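Local atomic coordinates of anabena Tic22 (PDB entry 4EV1), a protein that probably acts as a chaperone in protein transport, as a cyanobacterial member of the Tic22-like family associated with thylakoids. Residues 86-89 with 90-94. Numbering follows the deposited sequence.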
ATOM      1  N   GLY A  86       2.135  -3.928   7.469  1.00 24.03           N
ATOM      2  CA  GLY A  86       2.005  -5.231   8.139  1.00 25.18           C
ATOM      3  C   GLY A  86       1.283  -5.208   9.456  1.00 25.50           C
ATOM      4  O   GLY A  86       0.586  -6.160   9.796  1.00 25.65           O
ATOM      5  N   VAL A  87       1.362  -4.086  10.173  1.00 25.55           N
ATOM      6  CA  VAL A  87       0.605  -3.914  11.400  1.00 25.44           C
ATOM      7  C   VAL A  87      -0.895  -3.876  11.122  1.00 25.82           C
ATOM      8  O   VAL A  87      -1.686  -4.506  11.810  1.00 26.54           O
ATOM      9  CB  VAL A  87       1.029  -2.624  12.122  1.00 25.60           C
ATOM     10  CG1 VAL A  87       0.174  -2.379  13.355  1.00 26.35           C
ATOM     11  CG2 VAL A  87       2.534  -2.715  12.516  1.00 26.87           C
ATOM     12  N   ILE A  88      -1.298  -3.132  10.103  1.00 26.11           N
ATOM     13  CA  ILE A  88      -2.681  -3.128   9.672  1.00 25.63           C
ATOM     14  C   ILE A  88      -3.139  -4.498   9.183  1.00 25.18           C
ATOM     15  O   ILE A  88      -4.219  -4.950   9.559  1.00 27.14           O
ATOM     16  CB  ILE A  88      -2.904  -2.031   8.593  1.00 25.58           C
ATOM     17  CG1 ILE A  88      -2.643  -0.642   9.198  1.00 26.85           C
ATOM     18  CG2 ILE A  88      -4.336  -2.094   8.044  1.00 26.44           C
ATOM     19  CD1 ILE A  88      -2.757   0.483   8.187  1.00 28.56           C
ATOM     20  N   TYR A  89      -2.354  -5.137   8.325  1.00 27.29           N
ATOM     21  CA  TYR A  89      -2.626  -6.504   7.867  1.00 28.71           C
ATOM     22  C   TYR A  89      -2.872  -7.441   9.083  1.00 29.78           C
ATOM     23  O   TYR A  89      -3.918  -8.090   9.199  1.00 29.10           O
ATOM     24  CB  TYR A  89      -1.422  -7.030   7.069  1.00 30.19           C
ATOM     25  CG  TYR A  89      -1.519  -8.507   6.685  1.00 33.89           C
ATOM     26  CD1 TYR A  89      -2.451  -8.938   5.762  1.00 38.07           C
ATOM     27  CD2 TYR A  89      -0.680  -9.454   7.272  1.00 37.34           C
ATOM     28  CE1 TYR A  89      -2.547 -10.304   5.412  1.00 41.60           C
ATOM     29  CE2 TYR A  89      -0.758 -10.792   6.949  1.00 40.87           C
ATOM     30  CZ  TYR A  89      -1.678 -11.220   6.001  1.00 41.65           C
ATOM     31  OH  TYR A  89      -1.739 -12.562   5.685  1.00 45.41           O
ATOM     32  N   GLN A  90      -1.917  -7.446  10.006  1.00 29.38           N
ATOM     33  CA  GLN A  90      -1.998  -8.292  11.196  1.00 31.18           C
ATOM     34  C   GLN A  90      -3.227  -7.994  12.024  1.00 31.11           C
ATOM     35  O   GLN A  90      -3.961  -8.902  12.424  1.00 31.97           O
ATOM     36  CB  GLN A  90      -0.705  -8.139  12.016  1.00 31.36           C
ATOM     37  CG  GLN A  90      -0.679  -8.958  13.297  1.00 35.44           C
ATOM     38  CD  GLN A  90       0.562  -8.679  14.095  1.00 39.89           C
ATOM     39  OE1 GLN A  90       0.707  -7.610  14.720  1.00 46.10           O
ATOM     40  NE2 GLN A  90       1.480  -9.619  14.069  1.00 44.94           N
ATOM     41  N   GLN A  91      -3.506  -6.715  12.231  1.00 31.84           N
ATOM     42  CA  GLN A  91      -4.680  -6.339  12.975  1.00 32.16           C
ATOM     43  C   GLN A  91      -5.962  -6.877  12.303  1.00 32.08           C
ATOM     44  O   GLN A  91      -6.868  -7.404  12.978  1.00 31.61           O
ATOM     45  CB  GLN A  91      -4.753  -4.837  13.156  1.00 31.82           C
ATOM     46  CG  GLN A  91      -5.985  -4.435  13.923  1.00 35.42           C
ATOM     47  CD  GLN A  91      -6.034  -2.999  14.332  1.00 39.62           C
ATOM     48  OE1 GLN A  91      -5.057  -2.437  14.825  1.00 43.96           O
ATOM     49  NE2 GLN A  91      -7.199  -2.389  14.152  1.00 41.01           N
ATOM     50  N   LEU A  92      -6.053  -6.743  10.989  1.00 31.87           N
ATOM     51  CA  LEU A  92      -7.238  -7.242  10.269  1.00 32.65           C
ATOM     52  C   LEU A  92      -7.357  -8.768  10.414  1.00 34.42           C
ATOM     53  O   LEU A  92      -8.464  -9.275  10.589  1.00 34.76           O
ATOM     54  CB  LEU A  92      -7.246  -6.812   8.801  1.00 31.88           C
ATOM     55  CG  LEU A  92      -7.502  -5.328   8.541  1.00 30.59           C
ATOM     56  CD1 LEU A  92      -7.134  -4.967   7.081  1.00 30.28           C
ATOM     57  CD2 LEU A  92      -8.974  -4.987   8.866  1.00 27.96           C
ATOM     58  N   GLN A  93      -6.230  -9.478  10.401  1.00 36.24           N
ATOM     59  CA  GLN A  93      -6.253 -10.938  10.556  1.00 38.87           C
ATOM     60  C   GLN A  93      -6.684 -11.339  11.984  1.00 40.01           C
ATOM     61  O   GLN A  93      -7.459 -12.295  12.149  1.00 42.26           O
ATOM     62  CB  GLN A  93      -4.899 -11.579  10.188  1.00 39.72           C
ATOM     63  CG  GLN A  93      -4.494 -11.453   8.713  1.00 41.53           C
ATOM     64  CD  GLN A  93      -5.329 -12.351   7.804  1.00 46.64           C
ATOM     65  OE1 GLN A  93      -6.440 -11.983   7.390  1.00 48.49           O
ATOM     66  NE2 GLN A  93      -4.809 -13.547   7.511  1.00 49.63           N
ATOM     67  N   GLN A  94      -6.285 -10.552  12.980  1.00 39.70           N
ATOM     68  CA  GLN A  94      -6.536 -10.863  14.406  1.00 40.90           C
ATOM     69  C   GLN A  94      -7.855 -10.325  14.965  1.00 41.03           C
ATOM     70  O   GLN A  94      -8.269 -10.682  16.083  1.00 41.40           O
ATOM     71  CB  GLN A  94      -5.361 -10.337  15.257  1.00 40.41           C
ATOM     72  CG  GLN A  94      -4.068 -11.039  14.964  1.00 41.50           C
ATOM     73  CD  GLN A  94      -2.870 -10.401  15.645  1.00 44.54           C
ATOM     74  OE1 GLN A  94      -2.933  -9.269  16.123  1.00 43.67           O
ATOM     75  NE2 GLN A  94      -1.755 -11.120  15.663  1.00 45.55           N
TER
HETATM   76  O   HOH W   1      -1.266  -5.566  14.489  1.00 35.54           O
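Q93 lies against the ring of Y89 one helical turn earlier, and its side chain can be followed atom by atom. CB starts beside the backbone, 3.8 Å from Y89 O. With CG anti to the carbonyl carbon (chi1 -66°), the next methylene swings back over the preceding turn. Here CG sits 4.1 Å from the centroid of the Y89 ring and 17° off its normal, a CH-pi contact over one face, displaced toward the CZ rim. A turn about the CB-CG bond carries the amide on past the phenol end, its plane only 20° from that of the ring. NE2 ends 3.7 Å from Y89 OH, but its hydrogen bond goes to one carboxylate oxygen of E4, whose other oxygen bonds to Y89 OH; that hydroxyl also pairs with Q197, and Q93 OE1 with K96. Were Y89 replaced by an alanine, the Q93 methylene would probably lose the ring face it rests on, and E4 and Q197 the hydroxyl they share.

This is an i to i+4 pairing on helix 85-94 of the Tic22 fold, and through it Y89 and Q93 join that helix to helix 4-11 (E4, I7, L11) and helix 189-198 (L193, Q197). Regular alpha-helical bonds support it: Q93 N gives to Y89 O (3.0 Å), and L92 N to I88 O. On the side that meets strand 102-107, I88 and L92 run side by side, CG2 to CD1 at 4.1 Å, and both touch F104. V87 O accepts from Q91 N at 2.9 Å and also from a water, which donates its other hydrogen to Q90 OE1 at 2.9 Å, tying that extended side chain back to the preceding turn.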